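Local structure of aldehyde dehydrogenase family protein (Pseudomonas syringae pv. tomato, 6X9L) at residues Q98-E103 with A113-L118; T156-P161 with I333-Q338; T317-D322 with H327-P332; G362-H367 with Y372-V377. The protein probably oxidises long-chain aliphatic aldehydes with NAD+ as the hydride acceptor, as a member of the aldehyde dehydrogenase family. The protein carries 1 engineered substitution. All blocks are in the same frame, centred on the assembly; numbering follows the deposited sequence.

Interaction 1: Q98-E103 with A113-L118; sequences QAISLE and AMQVPL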
# COMPACT_ATOMS: atom_id res chain seq x y z
N GLN A 98 -4.41 -34.82 5.31
CA GLN A 98 -5.57 -35.38 6.00
C GLN A 98 -6.28 -34.34 6.87
O GLN A 98 -7.51 -34.36 6.98
CB GLN A 98 -5.14 -36.59 6.82
CG GLN A 98 -4.63 -37.74 5.94
CD GLN A 98 -5.74 -38.66 5.46
OE1 GLN A 98 -6.87 -38.62 5.97
NE2 GLN A 98 -5.43 -39.49 4.47
N ALA A 99 -5.54 -33.41 7.48
CA ALA A 99 -6.16 -32.39 8.31
C ALA A 99 -6.91 -31.35 7.46
O ALA A 99 -8.02 -30.93 7.81
CB ALA A 99 -5.10 -31.74 9.21
N ILE A 100 -6.32 -30.93 6.33
CA ILE A 100 -7.02 -30.04 5.40
C ILE A 100 -8.34 -30.66 4.94
O ILE A 100 -9.41 -30.04 5.04
CB ILE A 100 -6.11 -29.71 4.20
CG1 ILE A 100 -4.88 -28.90 4.65
CG2 ILE A 100 -6.94 -29.07 3.06
CD1 ILE A 100 -3.69 -28.94 3.66
N SER A 101 -8.27 -31.88 4.41
CA SER A 101 -9.46 -32.61 4.00
C SER A 101 -10.49 -32.67 5.12
O SER A 101 -11.68 -32.41 4.91
CB SER A 101 -9.07 -34.02 3.57
OG SER A 101 -10.15 -34.72 2.98
N LEU A 102 -10.04 -33.01 6.33
CA LEU A 102 -10.97 -33.16 7.45
C LEU A 102 -11.70 -31.85 7.75
O LEU A 102 -12.92 -31.84 7.96
CB LEU A 102 -10.22 -33.64 8.69
CG LEU A 102 -11.15 -33.85 9.89
CD1 LEU A 102 -12.04 -35.03 9.61
CD2 LEU A 102 -10.36 -34.05 11.20
N GLU A 103 -10.97 -30.73 7.75
CA GLU A 103 -11.54 -29.48 8.24
C GLU A 103 -12.38 -28.77 7.18
O GLU A 103 -13.42 -28.21 7.51
CB GLU A 103 -10.45 -28.56 8.77
CG GLU A 103 -9.36 -28.28 7.78
CD GLU A 103 -8.27 -27.38 8.33
OE1 GLU A 103 -8.32 -27.05 9.54
OE2 GLU A 103 -7.36 -26.99 7.56
N ALA A 113 -2.17 -33.64 -3.88
CA ALA A 113 -1.56 -33.22 -5.13
C ALA A 113 -1.30 -31.73 -5.19
O ALA A 113 -0.37 -31.31 -5.90
CB ALA A 113 -2.44 -33.62 -6.32
N MET A 114 -2.06 -30.93 -4.45
CA MET A 114 -1.99 -29.49 -4.66
C MET A 114 -2.08 -28.67 -3.39
O MET A 114 -1.25 -27.78 -3.16
CB MET A 114 -3.08 -29.07 -5.63
CG MET A 114 -2.62 -29.11 -7.07
SD MET A 114 -3.88 -28.38 -8.11
CE MET A 114 -5.29 -29.36 -7.59
N GLN A 115 -3.09 -28.95 -2.58
CA GLN A 115 -3.28 -28.24 -1.32
C GLN A 115 -1.99 -28.18 -0.50
O GLN A 115 -1.65 -27.11 0.04
CB GLN A 115 -4.42 -28.92 -0.54
CG GLN A 115 -5.11 -28.06 0.51
CD GLN A 115 -6.01 -26.97 -0.06
OE1 GLN A 115 -5.88 -25.81 0.31
NE2 GLN A 115 -6.95 -27.34 -0.92
N VAL A 116 -1.24 -29.28 -0.42
CA VAL A 116 0.03 -29.27 0.32
C VAL A 116 1.22 -28.88 -0.55
O VAL A 116 1.98 -27.97 -0.19
CB VAL A 116 0.30 -30.63 0.98
CG1 VAL A 116 1.63 -30.60 1.73
CG2 VAL A 116 -0.84 -31.00 1.92
N PRO A 117 1.44 -29.53 -1.69
CA PRO A 117 2.65 -29.22 -2.49
C PRO A 117 2.73 -27.77 -2.95
O PRO A 117 3.83 -27.20 -2.98
CB PRO A 117 2.55 -30.18 -3.67
CG PRO A 117 1.76 -31.34 -3.14
CD PRO A 117 0.76 -30.76 -2.17
N LEU A 118 1.62 -27.16 -3.33
CA LEU A 118 1.71 -25.76 -3.73
C LEU A 118 2.10 -24.88 -2.55
O LEU A 118 2.88 -23.93 -2.71
CB LEU A 118 0.39 -25.31 -4.36
CG LEU A 118 0.08 -26.12 -5.62
CD1 LEU A 118 -0.86 -25.38 -6.55
CD2 LEU A 118 1.36 -26.47 -6.36
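Ile-100 and Gln-115 mark the closest backbone approach between the two segments, their CA atoms 7.9 Å apart. Segment 98-103 is regular alpha helix, with Leu-102 N bonded to Gln-98 O at 2.9 Å. It belongs to helix 93-104. Segment 113-118 leaves helix 108-115 through a wider pi-type turn and runs into helix 117-129, where Leu-118 N reaches back to Met-114 O. The motif is helix-on-helix packing of consecutive short helices in the aldehyde dehydrogenase fold, and only side chains bridge the gap: no hydrogen bond joins the two segments. Gln-115 takes part mainly through its aliphatic portion. Its CG is anti to the backbone N (chi1 -158°), and a bend at chi2 (72°) brings CG against two branches of Ile-100, CG2 and CD1, the latter 3.6 Å from Gln-115 CG. The amide carbon CD also lies near CG2, while the OE1 end is carried on to Trp-160 and Pro-161, at the start of helix 161-174. Ile-100 is further enclosed by Leu-162 of that helix and by Ser-190 of helix 188-201, while Val-116 also rests on Lys-93, Leu-96 and Ala-97 from the preceding turns of helix 93-104. All three touching residues are buried. Leu-118, at the far end of the second segment, lines the octanal pocket together with Trp-450, and the side chain of Gln-115 is about 8 Å from the bound octanal. Beside the glutamine, Ile-100 CD1 meets Val-116 CG2, methyl to methyl, at 3.9 Å.

Interaction 2: T156-P161 with I333-Q338; sequences TPWNWP and IANEAQ. With NAD (nicotinamide-adenine-dinucleotide), chain D; OYA (octanal), chain C.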
# COMPACT_ATOMS: atom_id res chain seq x y z
N THR A 156 -5.93 -15.32 7.47
CA THR A 156 -6.06 -16.21 6.33
C THR A 156 -7.43 -16.88 6.27
O THR A 156 -8.13 -17.02 7.28
CB THR A 156 -4.95 -17.27 6.35
OG1 THR A 156 -4.87 -17.86 7.65
CG2 THR A 156 -3.61 -16.64 5.98
N PRO A 157 -7.85 -17.31 5.05
CA PRO A 157 -9.18 -17.92 4.87
C PRO A 157 -9.11 -19.44 4.96
O PRO A 157 -8.05 -20.00 5.26
CB PRO A 157 -9.55 -17.47 3.46
CG PRO A 157 -8.19 -17.58 2.74
CD PRO A 157 -7.13 -17.21 3.77
N TRP A 158 -10.21 -20.13 4.66
CA TRP A 158 -10.27 -21.58 4.87
C TRP A 158 -10.15 -22.42 3.60
O TRP A 158 -10.08 -23.65 3.70
CB TRP A 158 -11.57 -21.94 5.58
CG TRP A 158 -12.77 -21.30 4.93
CD1 TRP A 158 -13.50 -20.25 5.43
CD2 TRP A 158 -13.38 -21.66 3.69
NE1 TRP A 158 -14.52 -19.95 4.57
CE2 TRP A 158 -14.47 -20.80 3.49
CE3 TRP A 158 -13.12 -22.64 2.73
CZ2 TRP A 158 -15.30 -20.88 2.36
CZ3 TRP A 158 -13.93 -22.71 1.60
CH2 TRP A 158 -15.00 -21.85 1.43
N ASN A 159 -10.13 -21.80 2.41
CA ASN A 159 -10.32 -22.54 1.16
C ASN A 159 -9.02 -23.19 0.68
O ASN A 159 -9.04 -24.28 0.09
CB ASN A 159 -10.88 -21.63 0.08
CG ASN A 159 -9.90 -20.56 -0.32
OD1 ASN A 159 -9.26 -19.94 0.55
ND2 ASN A 159 -9.74 -20.35 -1.62
N TRP A 160 -7.90 -22.52 0.90
CA TRP A 160 -6.57 -23.09 0.67
C TRP A 160 -5.74 -22.85 1.93
O TRP A 160 -4.77 -22.09 1.92
CB TRP A 160 -5.91 -22.45 -0.55
CG TRP A 160 -6.49 -22.86 -1.84
CD1 TRP A 160 -7.59 -22.32 -2.46
CD2 TRP A 160 -6.00 -23.88 -2.71
NE1 TRP A 160 -7.81 -22.96 -3.66
CE2 TRP A 160 -6.85 -23.92 -3.83
CE3 TRP A 160 -4.91 -24.76 -2.65
CZ2 TRP A 160 -6.64 -24.81 -4.89
CZ3 TRP A 160 -4.71 -25.64 -3.70
CH2 TRP A 160 -5.57 -25.66 -4.81
N PRO A 161 -6.08 -23.54 3.03
CA PRO A 161 -5.64 -23.05 4.36
C PRO A 161 -4.13 -23.06 4.56
O PRO A 161 -3.55 -22.03 4.93
CB PRO A 161 -6.37 -23.99 5.34
CG PRO A 161 -6.76 -25.20 4.53
CD PRO A 161 -6.92 -24.75 3.11
N ILE A 333 -18.90 -28.47 -0.32
CA ILE A 333 -18.61 -27.11 0.08
C ILE A 333 -18.02 -27.18 1.49
O ILE A 333 -18.32 -28.11 2.25
CB ILE A 333 -19.87 -26.24 0.02
CG1 ILE A 333 -20.22 -26.00 -1.44
CG2 ILE A 333 -19.64 -24.88 0.70
CD1 ILE A 333 -19.15 -25.20 -2.15
N ALA A 334 -17.14 -26.23 1.81
CA ALA A 334 -16.27 -26.34 2.98
C ALA A 334 -17.01 -26.25 4.32
O ALA A 334 -16.48 -26.74 5.33
CB ALA A 334 -15.20 -25.26 2.92
N ASN A 335 -18.19 -25.62 4.37
CA ASN A 335 -18.90 -25.41 5.63
C ASN A 335 -20.33 -24.93 5.39
O ASN A 335 -20.69 -24.45 4.30
CB ASN A 335 -18.15 -24.43 6.54
CG ASN A 335 -17.74 -23.12 5.85
OD1 ASN A 335 -18.58 -22.26 5.58
ND2 ASN A 335 -16.44 -22.96 5.59
N GLU A 336 -21.14 -25.04 6.45
CA GLU A 336 -22.58 -24.83 6.34
C GLU A 336 -22.91 -23.42 5.87
O GLU A 336 -23.77 -23.23 4.99
CB GLU A 336 -23.25 -25.12 7.68
CG GLU A 336 -24.74 -24.90 7.62
CD GLU A 336 -25.48 -25.61 8.73
OE1 GLU A 336 -24.89 -25.82 9.81
OE2 GLU A 336 -26.66 -25.96 8.50
N ALA A 337 -22.27 -22.41 6.45
CA ALA A 337 -22.48 -21.04 6.00
C ALA A 337 -22.22 -20.88 4.50
O ALA A 337 -23.07 -20.36 3.77
CB ALA A 337 -21.59 -20.09 6.80
N GLN A 338 -21.07 -21.36 4.02
CA GLN A 338 -20.79 -21.24 2.59
C GLN A 338 -21.80 -22.02 1.75
O GLN A 338 -22.24 -21.55 0.69
CB GLN A 338 -19.38 -21.71 2.26
CG GLN A 338 -18.98 -21.38 0.84
CD GLN A 338 -19.02 -19.90 0.59
OE1 GLN A 338 -18.70 -19.10 1.47
NE2 GLN A 338 -19.45 -19.51 -0.61
PA NAD D . -13.70 -13.86 5.23
O1A NAD D . -13.49 -12.52 4.62
O2A NAD D . -15.07 -14.05 5.76
O5B NAD D . -12.61 -14.16 6.39
C5B NAD D . -11.22 -14.12 6.11
C4B NAD D . -10.43 -14.00 7.42
O4B NAD D . -10.77 -12.79 8.06
C3B NAD D . -10.76 -15.09 8.43
O3B NAD D . -9.56 -15.42 9.12
C2B NAD D . -11.74 -14.43 9.38
O2B NAD D . -11.69 -14.97 10.68
C1B NAD D . -11.20 -13.03 9.39
N9A NAD D . -12.20 -12.01 9.67
C8A NAD D . -13.56 -12.03 9.42
N7A NAD D . -14.05 -10.82 9.79
C5A NAD D . -13.04 -10.06 10.26
C6A NAD D . -12.98 -8.76 10.75
N6A NAD D . -14.05 -7.98 10.68
N1A NAD D . -11.76 -8.25 11.14
C2A NAD D . -10.61 -9.00 11.05
N3A NAD D . -10.67 -10.29 10.55
C4A NAD D . -11.87 -10.79 10.17
O3 NAD D . -13.24 -14.96 4.16
PN NAD D . -14.12 -16.07 3.40
O1N NAD D . -15.12 -15.39 2.54
O2N NAD D . -14.56 -17.10 4.35
O5D NAD D . -12.86 -16.59 2.49
C5D NAD D . -13.02 -16.73 1.10
C4D NAD D . -12.72 -15.39 0.43
O4D NAD D . -11.32 -15.17 0.41
C3D NAD D . -13.18 -15.40 -1.01
O3D NAD D . -13.63 -14.11 -1.35
C2D NAD D . -11.90 -15.65 -1.76
O2D NAD D . -11.95 -15.18 -3.09
C1D NAD D . -10.90 -14.88 -0.91
N1N NAD D . -9.55 -15.35 -1.26
C2N NAD D . -8.69 -14.50 -1.90
C3N NAD D . -7.43 -14.95 -2.28
C7N NAD D . -6.46 -14.07 -3.00
O7N NAD D . -5.13 -14.52 -3.05
N7N NAD D . -6.83 -12.92 -3.57
C4N NAD D . -7.06 -16.27 -2.02
C5N NAD D . -7.95 -17.12 -1.38
C6N NAD D . -9.21 -16.65 -1.01
C14 OYA C . -3.68 -24.03 -9.59
C5 OYA C . -4.46 -23.14 -8.64
C6 OYA C . -3.58 -22.77 -7.47
C11 OYA C . -4.44 -22.31 -6.32
C7 OYA C . -4.81 -20.85 -6.47
C8 OYA C . -5.58 -20.44 -5.22
C9 OYA C . -5.66 -18.93 -5.04
C10 OYA C . -7.09 -18.44 -5.19
OAB OYA C . -7.83 -18.42 -4.23
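The indole of Trp-158 is met by the start of helix 336-351 from several directions. Over one face stands the amide of Asn-335, nearly perpendicular to the ring (planes 85° apart), its ND2 3.6 Å from Trp-158 CE2 and displaced toward the rim. At the edge, close to the ring plane, lies Gln-338 OE1, 3.9 Å from Trp-158 CZ2. This oxygen has its strong partner elsewhere, in Arg-341. The methyl of Ala-334 lies obliquely by the six-membered ring, its exact spacing doubtful. Asn-335 is the N-cap: with CG between the backbone N and the carbonyl carbon (chi1 50°), OD1 accepts from Gln-338 N at 3.1 Å, which fixes the amide's rotation and directs ND2 at the indole. Trp-158 NE1 in turn makes a weak, bent bond (118°) to NAD O2N, a nicotinamide-side phosphate oxygen, at 2.9 Å. The same loop holds the cofactor through Thr-156 O, which accepts from the ribose hydroxyl O3B at 2.8 Å. Trp-160 presents one face to the substrate chain, its CZ2 3.6 Å from octanal C11. Asn-159 ND2 stands 3.8 Å from the aldehyde oxygen OAB and is hydrogen-bonded to Gln-289 O, while Ala-291 N, of the engineered residue, does bond to octanal. This placement is consistent with the family's oxyanion hole, formed by an asparagine amide and a backbone N-H. Segment 156-161 follows strand 143-155 of the cofactor-domain sheet and leads into helix 161-174, with Trp-160 at its N-cap. Pro-161 rests on Ile-100 and Glu-103 of helix 93-104, and Met-104 of the same helix touches Ala-334.

Interaction 3: T317-D322 with H327-P332; sequences TIVVGD and HTVLGP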
# COMPACT_ATOMS: atom_id res chain seq x y z
N THR A 317 -19.41 -35.30 -15.70
CA THR A 317 -18.45 -36.35 -15.44
C THR A 317 -17.57 -36.06 -14.24
O THR A 317 -16.61 -36.79 -14.00
CB THR A 317 -17.60 -36.58 -16.68
OG1 THR A 317 -16.56 -35.60 -16.71
CG2 THR A 317 -18.45 -36.40 -17.92
N ILE A 318 -17.85 -35.01 -13.49
CA ILE A 318 -17.11 -34.78 -12.26
C ILE A 318 -17.67 -35.67 -11.15
O ILE A 318 -18.88 -35.66 -10.88
CB ILE A 318 -17.14 -33.30 -11.85
CG1 ILE A 318 -17.05 -32.38 -13.07
CG2 ILE A 318 -15.98 -33.00 -10.92
CD1 ILE A 318 -16.90 -30.92 -12.71
N VAL A 319 -16.79 -36.46 -10.54
CA VAL A 319 -17.17 -37.32 -9.43
C VAL A 319 -17.20 -36.45 -8.18
O VAL A 319 -16.16 -35.92 -7.76
CB VAL A 319 -16.20 -38.50 -9.27
CG1 VAL A 319 -16.63 -39.40 -8.13
CG2 VAL A 319 -16.11 -39.27 -10.59
N VAL A 320 -18.38 -36.27 -7.61
CA VAL A 320 -18.56 -35.55 -6.35
C VAL A 320 -18.90 -36.57 -5.28
O VAL A 320 -19.86 -37.33 -5.42
CB VAL A 320 -19.67 -34.50 -6.43
CG1 VAL A 320 -19.75 -33.73 -5.11
CG2 VAL A 320 -19.42 -33.56 -7.60
N GLY A 321 -18.12 -36.61 -4.21
CA GLY A 321 -18.48 -37.52 -3.15
C GLY A 321 -17.55 -37.44 -1.97
O GLY A 321 -16.96 -36.39 -1.69
N ASP A 322 -17.41 -38.58 -1.29
CA ASP A 322 -16.67 -38.66 -0.04
C ASP A 322 -15.20 -38.30 -0.26
O ASP A 322 -14.51 -38.98 -1.03
CB ASP A 322 -16.81 -40.07 0.51
CG ASP A 322 -15.96 -40.30 1.74
OD1 ASP A 322 -15.57 -39.31 2.40
OD2 ASP A 322 -15.68 -41.48 2.03
N HIS A 327 -10.71 -41.65 -5.59
CA HIS A 327 -11.30 -41.36 -6.89
C HIS A 327 -12.34 -40.24 -6.82
O HIS A 327 -12.90 -39.87 -7.87
CB HIS A 327 -11.92 -42.64 -7.47
CG HIS A 327 -13.11 -43.12 -6.71
ND1 HIS A 327 -14.38 -42.65 -6.94
CD2 HIS A 327 -13.21 -44.00 -5.68
CE1 HIS A 327 -15.22 -43.23 -6.11
NE2 HIS A 327 -14.54 -44.06 -5.33
N THR A 328 -12.61 -39.68 -5.65
CA THR A 328 -13.45 -38.48 -5.57
C THR A 328 -12.70 -37.29 -6.16
O THR A 328 -11.51 -37.09 -5.89
CB THR A 328 -13.86 -38.18 -4.12
OG1 THR A 328 -14.68 -39.24 -3.61
CG2 THR A 328 -14.64 -36.88 -4.04
N VAL A 329 -13.39 -36.50 -6.97
CA VAL A 329 -12.80 -35.33 -7.60
C VAL A 329 -13.13 -34.06 -6.84
O VAL A 329 -12.24 -33.27 -6.52
CB VAL A 329 -13.24 -35.24 -9.08
CG1 VAL A 329 -12.61 -34.03 -9.77
CG2 VAL A 329 -12.87 -36.54 -9.82
N LEU A 330 -14.40 -33.85 -6.51
CA LEU A 330 -14.82 -32.73 -5.68
C LEU A 330 -15.48 -33.26 -4.42
O LEU A 330 -16.28 -34.20 -4.48
CB LEU A 330 -15.78 -31.82 -6.43
CG LEU A 330 -15.25 -31.21 -7.73
CD1 LEU A 330 -16.23 -30.16 -8.29
CD2 LEU A 330 -13.86 -30.63 -7.53
N GLY A 331 -15.10 -32.68 -3.28
CA GLY A 331 -15.73 -32.93 -2.01
C GLY A 331 -16.89 -31.97 -1.81
O GLY A 331 -17.43 -31.43 -2.78
N PRO A 332 -17.31 -31.76 -0.57
CA PRO A 332 -18.42 -30.83 -0.32
C PRO A 332 -17.93 -29.39 -0.26
O PRO A 332 -16.73 -29.10 -0.20
CB PRO A 332 -18.96 -31.29 1.03
CG PRO A 332 -17.78 -31.92 1.71
CD PRO A 332 -16.94 -32.53 0.63
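Val-320 and Leu-330 form a single backbone bridge, their CA atoms 4.7 Å apart, and the tight part of the contact is built round it. Leu-330 N donates to Val-319 O at 3.0 Å and Leu-330 O accepts from Gly-321 N at 3.0 Å, the pattern of a parallel bridge. Val-319 O is gripped twice, since Val-329 N also donates to it at 2.9 Å, tilted out of the carbonyl plane. Thr-328 OG1, held beside its own backbone N (chi1 -64°), donates to Asp-322 O from above its carbonyl plane. Ile-318 CG2 touches both Val-329 CG1 and Leu-330 CG, each 3.7 Å away, while Met-281 and Phe-284 of helix 272-284 back the isoleucine. The solvent side is looser. There Val-319, His-327 and Val-329 are exposed: the other branch of Val-329, CG2, lies 3.9 Å from Val-319 CB, and Val-319 CG1 approaches the edge of the His-327 ring near ND1 at 4.1 Å. The two segments run 80° apart. An irregular loop that curls back on itself and is pinned by one isolated bridge thus connects helix 304-316 to helix 336-351 in the catalytic domain of the aldehyde dehydrogenase fold.

Interaction 4: G362-H367 with Y372-V377; sequences GRVQGH and YTRPTV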
# COMPACT_ATOMS: atom_id res chain seq x y z
N GLY A 362 -30.04 -27.79 -4.31
CA GLY A 362 -30.22 -29.04 -3.60
C GLY A 362 -28.91 -29.77 -3.36
O GLY A 362 -27.94 -29.67 -4.14
N ARG A 363 -28.86 -30.52 -2.26
CA ARG A 363 -27.75 -31.43 -2.05
C ARG A 363 -27.63 -32.41 -3.21
O ARG A 363 -28.62 -32.81 -3.82
CB ARG A 363 -27.92 -32.17 -0.72
CG ARG A 363 -27.25 -31.42 0.42
CD ARG A 363 -27.80 -31.77 1.78
NE ARG A 363 -27.80 -30.60 2.65
CZ ARG A 363 -27.14 -30.50 3.79
NH1 ARG A 363 -26.42 -31.51 4.24
NH2 ARG A 363 -27.21 -29.39 4.50
N VAL A 364 -26.39 -32.80 -3.50
CA VAL A 364 -26.13 -33.83 -4.51
C VAL A 364 -26.77 -35.15 -4.09
O VAL A 364 -26.56 -35.62 -2.96
CB VAL A 364 -24.63 -34.01 -4.71
CG1 VAL A 364 -24.35 -35.17 -5.68
CG2 VAL A 364 -23.99 -32.71 -5.14
N GLN A 365 -27.52 -35.75 -5.01
CA GLN A 365 -28.27 -36.96 -4.70
C GLN A 365 -27.33 -38.08 -4.26
O GLN A 365 -26.28 -38.30 -4.88
CB GLN A 365 -29.07 -37.36 -5.93
CG GLN A 365 -29.82 -38.65 -5.86
CD GLN A 365 -30.68 -38.85 -7.09
OE1 GLN A 365 -30.21 -38.74 -8.22
NE2 GLN A 365 -31.97 -39.09 -6.88
N GLY A 366 -27.68 -38.78 -3.19
CA GLY A 366 -26.82 -39.84 -2.67
C GLY A 366 -25.77 -39.38 -1.68
O GLY A 366 -25.08 -40.23 -1.09
N HIS A 367 -25.60 -38.07 -1.50
CA HIS A 367 -24.83 -37.47 -0.42
C HIS A 367 -25.72 -36.42 0.25
O HIS A 367 -25.44 -35.22 0.18
CB HIS A 367 -23.54 -36.85 -0.92
CG HIS A 367 -22.62 -37.83 -1.56
ND1 HIS A 367 -22.61 -38.06 -2.92
CD2 HIS A 367 -21.69 -38.66 -1.02
CE1 HIS A 367 -21.70 -38.98 -3.20
NE2 HIS A 367 -21.13 -39.36 -2.07
N TYR A 372 -22.68 -31.16 0.19
CA TYR A 372 -22.38 -31.48 -1.19
C TYR A 372 -23.25 -30.64 -2.12
O TYR A 372 -24.48 -30.68 -2.02
CB TYR A 372 -22.60 -32.97 -1.42
CG TYR A 372 -21.61 -33.85 -0.68
CD1 TYR A 372 -20.37 -34.15 -1.23
CD2 TYR A 372 -21.92 -34.37 0.57
CE1 TYR A 372 -19.46 -34.95 -0.56
CE2 TYR A 372 -21.02 -35.17 1.24
CZ TYR A 372 -19.80 -35.45 0.67
OH TYR A 372 -18.91 -36.24 1.34
N THR A 373 -22.62 -29.90 -3.03
CA THR A 373 -23.32 -28.96 -3.90
C THR A 373 -23.16 -29.39 -5.36
O THR A 373 -22.09 -29.85 -5.77
CB THR A 373 -22.78 -27.53 -3.68
OG1 THR A 373 -23.20 -27.06 -2.38
CG2 THR A 373 -23.30 -26.58 -4.72
N ARG A 374 -24.20 -29.25 -6.14
CA ARG A 374 -24.13 -29.73 -7.52
C ARG A 374 -23.31 -28.77 -8.38
O ARG A 374 -23.50 -27.55 -8.28
CB ARG A 374 -25.52 -29.88 -8.10
CG ARG A 374 -26.43 -30.75 -7.25
CD ARG A 374 -27.90 -30.53 -7.58
NE ARG A 374 -28.24 -30.86 -8.96
CZ ARG A 374 -29.37 -30.47 -9.55
NH1 ARG A 374 -30.22 -29.71 -8.87
NH2 ARG A 374 -29.65 -30.81 -10.81
N PRO A 375 -22.39 -29.26 -9.21
CA PRO A 375 -21.69 -28.38 -10.17
C PRO A 375 -22.67 -27.76 -11.15
O PRO A 375 -23.38 -28.47 -11.86
CB PRO A 375 -20.72 -29.34 -10.87
CG PRO A 375 -20.51 -30.45 -9.89
CD PRO A 375 -21.84 -30.63 -9.23
N THR A 376 -22.71 -26.43 -11.18
CA THR A 376 -23.78 -25.72 -11.86
C THR A 376 -23.24 -24.81 -12.96
O THR A 376 -22.23 -24.10 -12.76
CB THR A 376 -24.62 -24.91 -10.87
OG1 THR A 376 -25.13 -25.80 -9.87
CG2 THR A 376 -25.81 -24.28 -11.58
N VAL A 377 -23.92 -24.83 -14.11
CA VAL A 377 -23.58 -24.02 -15.27
C VAL A 377 -24.83 -23.25 -15.71
O VAL A 377 -25.89 -23.84 -15.95
CB VAL A 377 -23.02 -24.86 -16.43
CG1 VAL A 377 -22.78 -24.00 -17.64
CG2 VAL A 377 -21.72 -25.50 -16.03
O HOH W 1 -26.74 -27.53 -5.31
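Val-364 and Tyr-372 share the direct hydrogen bond of this contact: Val-364 N donates to Tyr-372 O at 3.2 Å, coming from above the carbonyl plane. The same oxygen receives a CA-H...O contact from Arg-363 CA at 3.4 Å. A water provides the second polar link, lying 2.7 Å from Gly-362 O and 3.2 Å from Arg-374 N. Within the first segment, a type II turn from Val-364 to His-367, closed by His-367 N to Val-364 O at 3.0 Å, swings the histidine back over the tyrosine. The aromatic part follows from that turn. His-367 CB lies over one face of the Tyr-372 ring, 3.7 Å from its centroid and 27° off the normal, a CH-pi contact. The two rings meet obliquely, their planes 37° apart. Apolar packing is supplied by Val-364, whose CG2, anti to the carbonyl carbon, reaches Tyr-372 CB at 4.0 Å and also touches the aliphatic CG of Arg-374. That arginine runs past Gly-362 O with its CD 3.5 Å away, and its NH1 is bonded to Pro-361 O. Arg-363 turns its charge elsewhere, to a salt bridge with Glu-42. The chain runs on into strand 376-379, which lies between strands 355-358 and 396-402 in the seven-stranded sheet; Thr-376 OG1 donates back to Arg-374 O. Arg-363 and Thr-373 pack on Phe-339 of helix 336-351, and Pro-375 and Val-377 rest on Phe-284 of helix 272-284.

Overall arrangement
From the N terminus, interaction 1 comes first and closes a short helical loop of nine residues. Residues 156-161 open interaction 2, which is completed only 171 residues later by 333-338. Interaction 3 falls wholly within that span and ends just where the second half of interaction 2 begins. Interaction 4 follows in series, and no two contacts cross. Like interaction 3, it spans only four intervening residues. Gln-115 joins interaction 1 to the loop of interaction 2, Ile-333 meets Thr-373 of interaction 4, and Tyr-372 and His-367 pack against Gly-321. Together they tie the cofactor-binding side to the catalytic domain's seven-stranded sheet.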